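Local coordinates for porin B (Pseudomonas putida, PDB 4GEY), which forms a beta-barrel channel through which glucose and probably related sugars cross the outer membrane, at residues A113-S118 and R387-A392; N167-G172 and G351-H356; Q411-P416 and A425-L430. The protein carries 2 engineered substitutions. All blocks are in the same frame, centred on the assembly; numbering follows the deposited sequence.

Contact 1: A113-S118 and R387-A392. With DMU (decyl-beta-D-maltopyranoside), chain L.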
loop_
_atom_site.group_PDB
_atom_site.type_symbol
_atom_site.label_atom_id
_atom_site.label_comp_id
_atom_site.label_asym_id
_atom_site.label_seq_id
_atom_site.Cartn_x
_atom_site.Cartn_y
_atom_site.Cartn_z
ATOM N N ALA A 113 1.144 -19.661 8.534
ATOM C CA ALA A 113 1.908 -19.041 7.459
ATOM C C ALA A 113 0.946 -18.289 6.541
ATOM O O ALA A 113 0.560 -18.771 5.469
ATOM C CB ALA A 113 2.710 -20.092 6.679
ATOM N N GLY A 114 0.560 -17.100 6.978
ATOM C CA GLY A 114 -0.490 -16.349 6.328
ATOM C C GLY A 114 -0.033 -15.755 5.020
ATOM O O GLY A 114 1.167 -15.609 4.780
ATOM N N GLN A 115 -1.004 -15.414 4.180
ATOM C CA GLN A 115 -0.754 -14.798 2.889
ATOM C C GLN A 115 0.046 -13.508 3.031
ATOM O O GLN A 115 -0.156 -12.753 3.974
ATOM C CB GLN A 115 -2.080 -14.488 2.187
ATOM C CG GLN A 115 -1.888 -14.076 0.756
ATOM C CD GLN A 115 -3.142 -13.604 0.115
ATOM O OE1 GLN A 115 -4.228 -13.738 0.686
ATOM N NE2 GLN A 115 -3.017 -13.035 -1.085
ATOM N N PHE A 116 0.957 -13.255 2.101
ATOM C CA PHE A 116 1.732 -12.031 2.164
ATOM C C PHE A 116 0.868 -10.872 1.709
ATOM O O PHE A 116 0.665 -9.915 2.449
ATOM C CB PHE A 116 3.036 -12.140 1.360
ATOM C CG PHE A 116 4.062 -12.993 2.018
ATOM C CD1 PHE A 116 4.851 -12.483 3.031
ATOM C CD2 PHE A 116 4.215 -14.323 1.655
ATOM C CE1 PHE A 116 5.795 -13.278 3.672
ATOM C CE2 PHE A 116 5.158 -15.125 2.281
ATOM C CZ PHE A 116 5.952 -14.601 3.295
ATOM N N SER A 117 0.345 -10.978 0.495
ATOM C CA SER A 117 -0.648 -10.039 0.005
ATOM C C SER A 117 -1.989 -10.305 0.699
ATOM O O SER A 117 -2.074 -11.110 1.628
ATOM C CB SER A 117 -0.796 -10.151 -1.518
ATOM O OG SER A 117 -1.634 -9.125 -2.035
ATOM N N SER A 118 -3.030 -9.621 0.243
ATOM C CA SER A 118 -4.318 -9.624 0.915
ATOM C C SER A 118 -5.392 -9.335 -0.114
ATOM O O SER A 118 -5.214 -8.479 -0.989
ATOM C CB SER A 118 -4.348 -8.554 2.009
ATOM O OG SER A 118 -5.681 -8.226 2.356
ATOM N N ARG A 387 7.789 -20.313 0.099
ATOM C CA ARG A 387 8.567 -20.218 -1.131
ATOM C C ARG A 387 8.189 -19.004 -1.993
ATOM O O ARG A 387 8.877 -17.994 -1.961
ATOM C CB ARG A 387 8.500 -21.544 -1.910
ATOM C CG ARG A 387 8.380 -22.769 -0.990
ATOM C CD ARG A 387 8.268 -24.094 -1.747
ATOM N NE ARG A 387 9.560 -24.764 -1.882
ATOM C CZ ARG A 387 9.867 -25.925 -1.316
ATOM N NH1 ARG A 387 8.976 -26.572 -0.575
ATOM N NH2 ARG A 387 11.074 -26.444 -1.499
ATOM N N THR A 388 7.115 -19.085 -2.767
ATOM C CA THR A 388 6.753 -17.973 -3.650
ATOM C C THR A 388 5.245 -17.894 -3.823
ATOM O O THR A 388 4.606 -18.882 -4.170
ATOM C CB THR A 388 7.390 -18.113 -5.044
ATOM O OG1 THR A 388 8.788 -18.418 -4.918
ATOM C CG2 THR A 388 7.220 -16.832 -5.836
ATOM N N GLU A 389 4.692 -16.714 -3.572
ATOM C CA GLU A 389 3.262 -16.469 -3.662
ATOM C C GLU A 389 3.013 -15.631 -4.902
ATOM O O GLU A 389 3.759 -14.682 -5.182
ATOM C CB GLU A 389 2.783 -15.713 -2.424
ATOM C CG GLU A 389 1.344 -15.219 -2.477
ATOM C CD GLU A 389 0.939 -14.403 -1.234
ATOM O OE1 GLU A 389 0.270 -13.361 -1.394
ATOM O OE2 GLU A 389 1.282 -14.796 -0.097
ATOM N N TYR A 390 1.978 -15.988 -5.655
ATOM C CA TYR A 390 1.581 -15.189 -6.806
ATOM C C TYR A 390 0.181 -14.631 -6.586
ATOM O O TYR A 390 -0.664 -15.283 -5.966
ATOM C CB TYR A 390 1.635 -16.009 -8.102
ATOM C CG TYR A 390 3.039 -16.399 -8.511
ATOM C CD1 TYR A 390 3.702 -17.442 -7.876
ATOM C CD2 TYR A 390 3.697 -15.732 -9.537
ATOM C CE1 TYR A 390 4.985 -17.810 -8.247
ATOM C CE2 TYR A 390 4.979 -16.094 -9.919
ATOM C CZ TYR A 390 5.617 -17.133 -9.265
ATOM O OH TYR A 390 6.885 -17.498 -9.616
ATOM N N ASN A 391 -0.057 -13.419 -7.081
ATOM C CA ASN A 391 -1.387 -12.826 -7.017
ATOM C C ASN A 391 -1.760 -12.316 -8.382
ATOM O O ASN A 391 -0.896 -11.831 -9.125
ATOM C CB ASN A 391 -1.436 -11.650 -6.040
ATOM C CG ASN A 391 -1.387 -12.079 -4.584
ATOM O OD1 ASN A 391 -2.389 -11.992 -3.859
ATOM N ND2 ASN A 391 -0.216 -12.515 -4.137
ATOM N N ALA A 392 -3.046 -12.412 -8.712
ATOM C CA ALA A 392 -3.552 -11.790 -9.925
ATOM C C ALA A 392 -4.959 -11.243 -9.721
ATOM O O ALA A 392 -5.788 -11.854 -9.036
ATOM C CB ALA A 392 -3.508 -12.759 -11.093
HETATM C C1 DMU L . 6.378 -22.562 -7.750
HETATM C C2 DMU L . 7.203 -23.104 -6.692
HETATM C C3 DMU L . 7.652 -24.521 -6.712
HETATM C C4 DMU L . 7.602 -25.191 -8.105
HETATM O O5 DMU L . 6.281 -24.765 -8.782
HETATM C C6 DMU L . 6.216 -23.339 -8.977
HETATM O O7 DMU L . 9.014 -24.622 -6.232
HETATM O O16 DMU L . 5.010 -23.023 -9.690
HETATM C C18 DMU L . 5.101 -22.206 -10.857
HETATM C C19 DMU L . 3.797 -21.555 -11.389
HETATM C C22 DMU L . 3.575 -20.004 -11.254
HETATM C C25 DMU L . 2.249 -19.462 -11.794
HETATM C C28 DMU L . 1.786 -18.060 -11.449
HETATM C C31 DMU L . 0.299 -17.787 -11.544
HETATM C C34 DMU L . -0.209 -16.362 -11.517
HETATM C C37 DMU L . -1.507 -16.075 -10.829
HETATM O O49 DMU L . 6.955 -21.228 -8.078
HETATM O O55 DMU L . 6.582 -22.733 -5.408
HETATM C C57 DMU L . 7.707 -26.541 -8.079
HETATM O O61 DMU L . 6.977 -27.251 -9.020
HETATM C C5 DMU L . 10.571 -26.195 -5.289
HETATM C C7 DMU L . 10.534 -27.599 -5.548
HETATM C C8 DMU L . 9.626 -28.339 -4.664
HETATM C C9 DMU L . 8.157 -27.840 -4.767
HETATM O O1 DMU L . 8.119 -26.316 -4.956
HETATM C C10 DMU L . 9.289 -25.487 -5.158
HETATM O O2 DMU L . 9.638 -29.697 -4.995
HETATM O O3 DMU L . 11.401 -25.550 -6.315
HETATM O O4 DMU L . 11.892 -28.111 -5.380
HETATM C C11 DMU L . 7.463 -28.150 -3.689
HETATM O O6 DMU L . 6.132 -27.774 -3.648
#
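Glu389 OE1 is gripped by a backbone N-H and a side-chain amide: Ser117 N reaches it at 3.0 Å on the syn side but out of the carboxylate plane, and Asn391 ND2, two residues along its own strand, bonds to its anti lone pair at 2.9 Å. Gln115 NE2 adds a weak third bond to Glu389 OE1 at 3.3 Å. The other oxygen, Glu389 OE2, takes Phe116 N on its syn lone pair at 2.7 Å in an almost straight bond (170°), and Gly417 N donates to it. Glutamate suits the place because an extended chain, CG anti to the backbone N (chi1 172°), carries a carboxylate across to two successive peptide N-H groups; with so many donors around it, the buried acid is likely to stay ionised. The aliphatic CG of Gln115 lies across this carboxylate, while Gln115 OE1 bonds to Ser104 OG. Ser117 lies beside Asn391, and Asn167 holds both, through Ser117 OG and Asn391 OD1. On the barrel's outer surface, the Tyr390 ring has the decyl chain of a detergent over one face. A carboxylate on a wall strand holding a loop folded into the pore is consistent with the constricted channels of porins.

Contact 2: N167-G172 and G351-H356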
loop_
_atom_site.group_PDB
_atom_site.type_symbol
_atom_site.label_atom_id
_atom_site.label_comp_id
_atom_site.label_asym_id
_atom_site.label_seq_id
_atom_site.Cartn_x
_atom_site.Cartn_y
_atom_site.Cartn_z
ATOM N N ASN A 167 -6.707 -6.168 -4.520
ATOM C CA ASN A 167 -5.602 -6.950 -4.005
ATOM C C ASN A 167 -4.408 -6.061 -3.617
ATOM O O ASN A 167 -3.978 -5.215 -4.394
ATOM C CB ASN A 167 -5.187 -7.968 -5.052
ATOM C CG ASN A 167 -4.234 -9.002 -4.513
ATOM O OD1 ASN A 167 -3.056 -8.725 -4.280
ATOM N ND2 ASN A 167 -4.731 -10.211 -4.330
ATOM N N LEU A 168 -3.878 -6.279 -2.417
ATOM C CA LEU A 168 -2.811 -5.451 -1.854
ATOM C C LEU A 168 -1.629 -5.311 -2.779
ATOM O O LEU A 168 -1.046 -4.241 -2.865
ATOM C CB LEU A 168 -2.322 -6.017 -0.516
ATOM C CG LEU A 168 -2.195 -5.073 0.681
ATOM C CD1 LEU A 168 -1.208 -5.641 1.682
ATOM C CD2 LEU A 168 -1.825 -3.662 0.282
ATOM N N ALA A 169 -1.283 -6.388 -3.473
ATOM C CA ALA A 169 -0.128 -6.398 -4.361
ATOM C C ALA A 169 -0.200 -5.326 -5.451
ATOM O O ALA A 169 0.825 -4.997 -6.066
ATOM C CB ALA A 169 0.016 -7.762 -5.000
ATOM N N PHE A 170 -1.401 -4.804 -5.712
ATOM C CA PHE A 170 -1.587 -3.814 -6.776
ATOM C C PHE A 170 -2.116 -2.493 -6.244
ATOM O O PHE A 170 -2.702 -1.697 -6.978
ATOM C CB PHE A 170 -2.524 -4.343 -7.874
ATOM C CG PHE A 170 -2.195 -5.718 -8.317
ATOM C CD1 PHE A 170 -1.061 -5.964 -9.067
ATOM C CD2 PHE A 170 -3.006 -6.779 -7.969
ATOM C CE1 PHE A 170 -0.741 -7.256 -9.463
ATOM C CE2 PHE A 170 -2.697 -8.060 -8.364
ATOM C CZ PHE A 170 -1.555 -8.302 -9.103
ATOM N N CYS A 171 -1.904 -2.261 -4.961
ATOM C CA CYS A 171 -2.437 -1.067 -4.323
ATOM C C CYS A 171 -1.427 -0.470 -3.344
ATOM O O CYS A 171 -1.018 -1.128 -2.391
ATOM C CB CYS A 171 -3.752 -1.387 -3.601
ATOM S SG CYS A 171 -4.107 -0.249 -2.232
ATOM N N GLY A 172 -1.013 0.766 -3.600
ATOM C CA GLY A 172 -0.231 1.529 -2.641
ATOM C C GLY A 172 1.248 1.249 -2.724
ATOM O O GLY A 172 1.715 0.661 -3.694
ATOM N N GLY A 351 -3.601 -7.401 -13.313
ATOM C CA GLY A 351 -2.285 -7.364 -12.711
ATOM C C GLY A 351 -1.795 -8.712 -12.222
ATOM O O GLY A 351 -2.572 -9.529 -11.736
ATOM N N VAL A 352 -0.493 -8.944 -12.335
ATOM C CA VAL A 352 0.116 -10.171 -11.833
ATOM C C VAL A 352 1.265 -9.756 -10.949
ATOM O O VAL A 352 2.012 -8.848 -11.302
ATOM C CB VAL A 352 0.722 -11.050 -12.950
ATOM C CG1 VAL A 352 0.678 -12.528 -12.545
ATOM C CG2 VAL A 352 0.006 -10.836 -14.268
ATOM N N ALA A 353 1.399 -10.411 -9.801
ATOM C CA ALA A 353 2.485 -10.123 -8.878
ATOM C C ALA A 353 3.133 -11.405 -8.436
ATOM O O ALA A 353 2.478 -12.425 -8.299
ATOM C CB ALA A 353 1.984 -9.369 -7.675
ATOM N N ARG A 354 4.437 -11.337 -8.213
ATOM C CA ARG A 354 5.202 -12.452 -7.686
ATOM C C ARG A 354 5.869 -11.964 -6.413
ATOM O O ARG A 354 6.471 -10.897 -6.396
ATOM C CB ARG A 354 6.248 -12.885 -8.707
ATOM C CG ARG A 354 7.266 -13.865 -8.189
ATOM C CD ARG A 354 8.353 -14.121 -9.210
ATOM N NE ARG A 354 9.348 -15.008 -8.630
ATOM C CZ ARG A 354 10.494 -14.599 -8.096
ATOM N NH1 ARG A 354 10.797 -13.315 -8.101
ATOM N NH2 ARG A 354 11.345 -15.477 -7.574
ATOM N N ILE A 355 5.727 -12.731 -5.340
ATOM C CA ILE A 355 6.311 -12.383 -4.049
ATOM C C ILE A 355 7.200 -13.516 -3.572
ATOM O O ILE A 355 6.715 -14.569 -3.149
ATOM C CB ILE A 355 5.222 -12.153 -3.003
ATOM C CG1 ILE A 355 4.247 -11.078 -3.497
ATOM C CG2 ILE A 355 5.840 -11.772 -1.674
ATOM C CD1 ILE A 355 2.900 -11.066 -2.779
ATOM N N HIS A 356 8.505 -13.311 -3.640
ATOM C CA HIS A 356 9.438 -14.374 -3.277
ATOM C C HIS A 356 9.945 -14.276 -1.833
ATOM O O HIS A 356 10.273 -13.191 -1.357
ATOM C CB HIS A 356 10.611 -14.408 -4.251
ATOM C CG HIS A 356 11.627 -15.453 -3.929
ATOM N ND1 HIS A 356 12.821 -15.162 -3.303
ATOM C CD2 HIS A 356 11.626 -16.790 -4.139
ATOM C CE1 HIS A 356 13.512 -16.276 -3.146
ATOM N NE2 HIS A 356 12.810 -17.279 -3.643
#
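With chi1 at -47°, Phe170 sends its ring from the loop 167-172 to the wall strand 351-356, CG standing anti to the carbonyl carbon, and lays one face over Gly351. This joins a loop packed inside the beta-barrel of the porin to the barrel wall. Gly351 CA sits 4.0 Å from the centroid of the Phe170 ring and 29° off its normal, a CH-pi contact. Glycine suits the place, since a CB there would point toward the loop and probably crowd the ring. The opposite face of the same ring is covered by the loop itself: Ala169 CB stands 4.2 Å above the plane of the Phe170 ring, over its centre, so the phenyl group is sandwiched between strand backbone and its own neighbour. At the rim, Val352 C lies in the plane of the ring, and Phe170 CE1 comes to 3.9 Å from Ala353 CB. A broad, flat hydrocarbon group therefore covers a section of strand whose small residues let it come close to the backbone.

The loop is shaped for this by an Asx turn. Asn167 OD1 accepts from Ala169 N at 3.0 Å, with the donor tilted from the carbonyl plane, and Phe170 N follows by bonding to Asn167 O at 2.9 Å, which starts the short 3-10 turn. The disulfide between Cys163 and Cys171 ties together the ends of the loop that holds this turn, and Tyr329 OH and Gln331 NE2, from the next strand of the wall, both bond to Ala169 O. Phe165 also meets the Phe170 ring, their planes at about 45°. Alanine is well fitted on both sides where the CA atoms of loop and wall come closest, for the two methyls meet directly, Ala169 CB lying 3.7 Å from Ala353 CB.

Contact 3: Q411-P416 and A425-L430. With C8E ((hydroxyethyloxy)tri(ethyloxy)octane), chain F; DMU (decyl-beta-D-maltopyranoside), chain K; C8E ((hydroxyethyloxy)tri(ethyloxy)octane), chain D.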
loop_
_atom_site.group_PDB
_atom_site.type_symbol
_atom_site.label_atom_id
_atom_site.label_comp_id
_atom_site.label_asym_id
_atom_site.label_seq_id
_atom_site.Cartn_x
_atom_site.Cartn_y
_atom_site.Cartn_z
ATOM N N GLN A 411 -9.962 -12.389 -8.258
ATOM C CA GLN A 411 -8.595 -12.539 -7.775
ATOM C C GLN A 411 -8.173 -13.989 -7.763
ATOM O O GLN A 411 -8.971 -14.864 -7.419
ATOM C CB GLN A 411 -8.480 -11.978 -6.369
ATOM C CG GLN A 411 -8.536 -10.475 -6.327
ATOM C CD GLN A 411 -8.462 -9.960 -4.927
ATOM O OE1 GLN A 411 -7.453 -10.137 -4.257
ATOM N NE2 GLN A 411 -9.530 -9.320 -4.465
ATOM N N TYR A 412 -6.918 -14.237 -8.131
ATOM C CA TYR A 412 -6.360 -15.584 -8.156
ATOM C C TYR A 412 -5.045 -15.609 -7.414
ATOM O O TYR A 412 -4.174 -14.776 -7.657
ATOM C CB TYR A 412 -6.119 -16.041 -9.592
ATOM C CG TYR A 412 -5.967 -17.546 -9.747
ATOM C CD1 TYR A 412 -7.046 -18.400 -9.527
ATOM C CD2 TYR A 412 -4.758 -18.108 -10.131
ATOM C CE1 TYR A 412 -6.917 -19.770 -9.678
ATOM C CE2 TYR A 412 -4.620 -19.484 -10.282
ATOM C CZ TYR A 412 -5.699 -20.309 -10.055
ATOM O OH TYR A 412 -5.565 -21.676 -10.197
ATOM N N ILE A 413 -4.890 -16.582 -6.524
ATOM C CA ILE A 413 -3.717 -16.657 -5.664
ATOM C C ILE A 413 -3.049 -18.032 -5.698
ATOM O O ILE A 413 -3.636 -19.032 -5.288
ATOM C CB ILE A 413 -4.093 -16.329 -4.214
ATOM C CG1 ILE A 413 -4.930 -15.058 -4.169
ATOM C CG2 ILE A 413 -2.860 -16.137 -3.369
ATOM C CD1 ILE A 413 -5.770 -14.995 -2.968
ATOM N N LYS A 414 -1.811 -18.067 -6.178
ATOM C CA LYS A 414 -1.049 -19.298 -6.251
ATOM C C LYS A 414 -0.105 -19.374 -5.062
ATOM O O LYS A 414 0.682 -18.452 -4.834
ATOM C CB LYS A 414 -0.250 -19.341 -7.549
ATOM C CG LYS A 414 0.343 -20.702 -7.853
ATOM C CD LYS A 414 1.848 -20.621 -8.044
ATOM C CE LYS A 414 2.587 -21.484 -7.033
ATOM N NZ LYS A 414 2.295 -22.938 -7.158
ATOM N N SER A 415 -0.183 -20.472 -4.315
ATOM C CA SER A 415 0.580 -20.618 -3.079
ATOM C C SER A 415 0.413 -19.429 -2.135
ATOM O O SER A 415 1.306 -18.591 -2.021
ATOM C CB SER A 415 2.066 -20.831 -3.370
ATOM O OG SER A 415 2.270 -22.025 -4.096
ATOM N N PRO A 416 -0.741 -19.349 -1.467
ATOM C CA PRO A 416 -0.942 -18.390 -0.385
ATOM C C PRO A 416 0.164 -18.542 0.650
ATOM O O PRO A 416 0.518 -19.674 1.005
ATOM C CB PRO A 416 -2.279 -18.827 0.199
ATOM C CG PRO A 416 -2.998 -19.381 -0.960
ATOM C CD PRO A 416 -1.958 -20.132 -1.729
ATOM N N ALA A 425 -6.239 -20.301 -4.830
ATOM C CA ALA A 425 -7.502 -19.724 -4.393
ATOM C C ALA A 425 -8.136 -18.863 -5.484
ATOM O O ALA A 425 -7.452 -18.048 -6.115
ATOM C CB ALA A 425 -7.299 -18.912 -3.127
ATOM N N LEU A 426 -9.440 -19.049 -5.706
ATOM C CA LEU A 426 -10.204 -18.150 -6.570
ATOM C C LEU A 426 -11.122 -17.318 -5.690
ATOM O O LEU A 426 -11.959 -17.861 -4.965
ATOM C CB LEU A 426 -11.027 -18.927 -7.589
ATOM C CG LEU A 426 -11.726 -18.107 -8.674
ATOM C CD1 LEU A 426 -10.696 -17.461 -9.539
ATOM C CD2 LEU A 426 -12.626 -18.986 -9.507
ATOM N N VAL A 427 -10.958 -15.999 -5.747
ATOM C CA VAL A 427 -11.713 -15.114 -4.883
ATOM C C VAL A 427 -12.528 -14.113 -5.702
ATOM O O VAL A 427 -12.054 -13.575 -6.704
ATOM C CB VAL A 427 -10.774 -14.373 -3.904
ATOM C CG1 VAL A 427 -11.532 -13.320 -3.092
ATOM C CG2 VAL A 427 -10.055 -15.368 -2.980
ATOM N N ALA A 428 -13.769 -13.896 -5.280
ATOM C CA ALA A 428 -14.621 -12.874 -5.862
ATOM C C ALA A 428 -14.588 -11.640 -4.974
ATOM O O ALA A 428 -14.775 -11.735 -3.757
ATOM C CB ALA A 428 -16.033 -13.385 -5.993
ATOM N N GLY A 429 -14.341 -10.484 -5.582
ATOM C CA GLY A 429 -14.301 -9.246 -4.839
ATOM C C GLY A 429 -15.243 -8.203 -5.402
ATOM O O GLY A 429 -15.645 -8.283 -6.556
ATOM N N LEU A 430 -15.613 -7.239 -4.566
ATOM C CA LEU A 430 -16.346 -6.055 -4.997
ATOM C C LEU A 430 -15.750 -4.867 -4.253
ATOM O O LEU A 430 -15.708 -4.840 -3.016
ATOM C CB LEU A 430 -17.846 -6.181 -4.688
ATOM C CG LEU A 430 -18.715 -4.968 -5.076
ATOM C CD1 LEU A 430 -18.545 -4.653 -6.557
ATOM C CD2 LEU A 430 -20.192 -5.168 -4.761
HETATM C C7 C8E F . -7.315 -13.129 -12.270
HETATM C C8 C8E F . -8.479 -14.114 -12.240
HETATM O O9 C8E F . -8.181 -15.181 -13.111
HETATM C C10 C8E F . -8.581 -16.447 -12.631
HETATM C C11 C8E F . -8.130 -17.529 -13.610
HETATM O O12 C8E F . -8.397 -18.811 -13.081
HETATM C C13 C8E F . -7.430 -19.749 -13.514
HETATM C C14 C8E F . -7.854 -21.190 -13.237
HETATM O O15 C8E F . -7.223 -22.020 -14.191
HETATM C C16 C8E F . -6.090 -22.705 -13.694
HETATM C C17 C8E F . -6.505 -23.801 -12.715
HETATM O O18 C8E F . -7.099 -24.858 -13.437
HETATM C C19 C8E F . -6.201 -25.914 -13.699
HETATM C C20 C8E F . -7.017 -27.153 -14.049
HETATM O O21 C8E F . -8.341 -26.767 -14.372
HETATM C C1 DMU K . -0.357 -25.030 -8.972
HETATM C C2 DMU K . 0.539 -26.037 -8.499
HETATM C C3 DMU K . 0.485 -27.299 -9.261
HETATM C C4 DMU K . 0.538 -27.104 -10.791
HETATM O O5 DMU K . -0.167 -25.789 -11.220
HETATM C C6 DMU K . -0.072 -24.649 -10.335
HETATM O O7 DMU K . 1.592 -28.159 -8.927
HETATM O O16 DMU K . -0.977 -23.638 -10.794
HETATM C C18 DMU K . -0.720 -22.971 -12.023
HETATM C C19 DMU K . -1.905 -22.270 -12.745
HETATM C C22 DMU K . -1.621 -20.985 -13.601
HETATM C C25 DMU K . -2.818 -20.208 -14.163
HETATM C C28 DMU K . -2.700 -18.695 -14.307
HETATM C C31 DMU K . -3.922 -17.858 -14.675
HETATM C C34 DMU K . -3.797 -16.354 -14.761
HETATM O O49 DMU K . -0.269 -23.867 -8.062
HETATM O O55 DMU K . 0.335 -26.239 -7.056
HETATM C C57 DMU K . -0.004 -28.155 -11.451
HETATM O O61 DMU K . 0.394 -28.315 -12.771
HETATM C C5 DMU K . 2.416 -30.179 -8.091
HETATM C C7 DMU K . 2.418 -31.093 -9.182
HETATM C C8 DMU K . 1.245 -31.983 -9.172
HETATM C C9 DMU K . -0.117 -31.219 -9.280
HETATM O O1 DMU K . 0.030 -29.803 -8.685
HETATM C C10 DMU K . 1.275 -29.266 -8.147
HETATM O O2 DMU K . 1.347 -32.900 -10.220
HETATM O O3 DMU K . 3.681 -29.416 -8.026
HETATM O O4 DMU K . 3.635 -31.870 -9.093
HETATM C C11 DMU K . -1.104 -31.833 -8.646
HETATM O O6 DMU K . -1.320 -33.160 -8.947
HETATM C C1 C8E D . -18.182 -9.537 -8.116
HETATM C C2 C8E D . -17.440 -10.786 -8.584
HETATM C C3 C8E D . -17.628 -10.999 -10.083
HETATM C C4 C8E D . -16.272 -10.990 -10.783
HETATM C C5 C8E D . -16.026 -9.700 -11.575
HETATM C C6 C8E D . -15.610 -9.956 -13.025
HETATM C C7 C8E D . -14.639 -8.897 -13.545
HETATM C C8 C8E D . -13.918 -9.391 -14.794
HETATM O O9 C8E D . -14.491 -8.890 -15.995
HETATM C C10 C8E D . -13.607 -8.116 -16.793
HETATM C C11 C8E D . -13.903 -8.278 -18.292
HETATM O O12 C8E D . -15.248 -7.980 -18.641
HETATM C C13 C8E D . -15.361 -7.350 -19.916
HETATM C C14 C8E D . -16.645 -6.516 -20.049
HETATM O O15 C8E D . -17.074 -6.426 -21.401
HETATM C C16 C8E D . -17.266 -5.095 -21.854
HETATM C C17 C8E D . -18.714 -4.817 -22.267
HETATM O O18 C8E D . -18.863 -3.472 -22.705
HETATM C C19 C8E D . -19.242 -3.315 -24.061
HETATM C C20 C8E D . -20.016 -2.006 -24.204
HETATM O O21 C8E D . -21.070 -2.115 -25.137
#
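Gln411 and Val427 exchange two backbone bonds, Val427 N to Gln411 O at 2.8 Å and Gln411 N to Val427 O at 2.9 Å, the latter nearly straight at 176°. Two residues on, Ile413 N meets Ala425 O at 3.0 Å and Ala425 N meets Ile413 O at 2.9 Å, so two antiparallel hydrogen-bonded pairs flank the non-hydrogen-bonded pair of Tyr412 and Leu426. On the face of the sheet carrying Gln411, Ile413 CD1 packs on Ala425 CB at 4.2 Å, and helix 103-108 covers the small Ala425 and the branched Val427 there. Gln411 is the polar exception: its OE1 accepts from Asn167 ND2, and its NE2 donates to Asn409 OD1 and Val119 O. On the other face, Tyr412, with CG swung opposite the backbone N (chi1 -162°), brings its ring edge beside Leu426, where Leu426 CD1 lies 3.8 Å from Tyr412 CD1. The polyether part of a detergent runs over one face of that ring, while Tyr412 OH bonds to Asn424 ND2. Were Tyr412 replaced by an alanine, Leu426 CD1 would probably lose the ring edge it rests on and Asn424 ND2 its hydroxyl partner. Aromatic and aliphatic residues facing detergent outside, and an inner face that is apolar beneath helix 103-108 apart from Gln411, fit an antiparallel hairpin of a transmembrane beta-barrel wall.

Followed from the N terminus, the chain first supplies loop 113-118, which residues 387-392 meet much later, closing the long excursion of contact 1. Within that excursion lies the span of contact 2, opened by loop 167-172 and closed by strand 347-357. Contact 3 comes afterwards in series and closes only the short turn of a hairpin. Their strands 347-357, 388-399, 404-414 and 425-435 are successive neighbours in the barrel wall, and the last pairs with strand 42-57, bringing the chain's two ends together. Contacts 1 and 2 fix two interior loops to adjoining strands, whereas contact 3 belongs to the wall; Asn167 bonds to Ser117 and Asn391 of contact 1 and to Gln411 of contact 3.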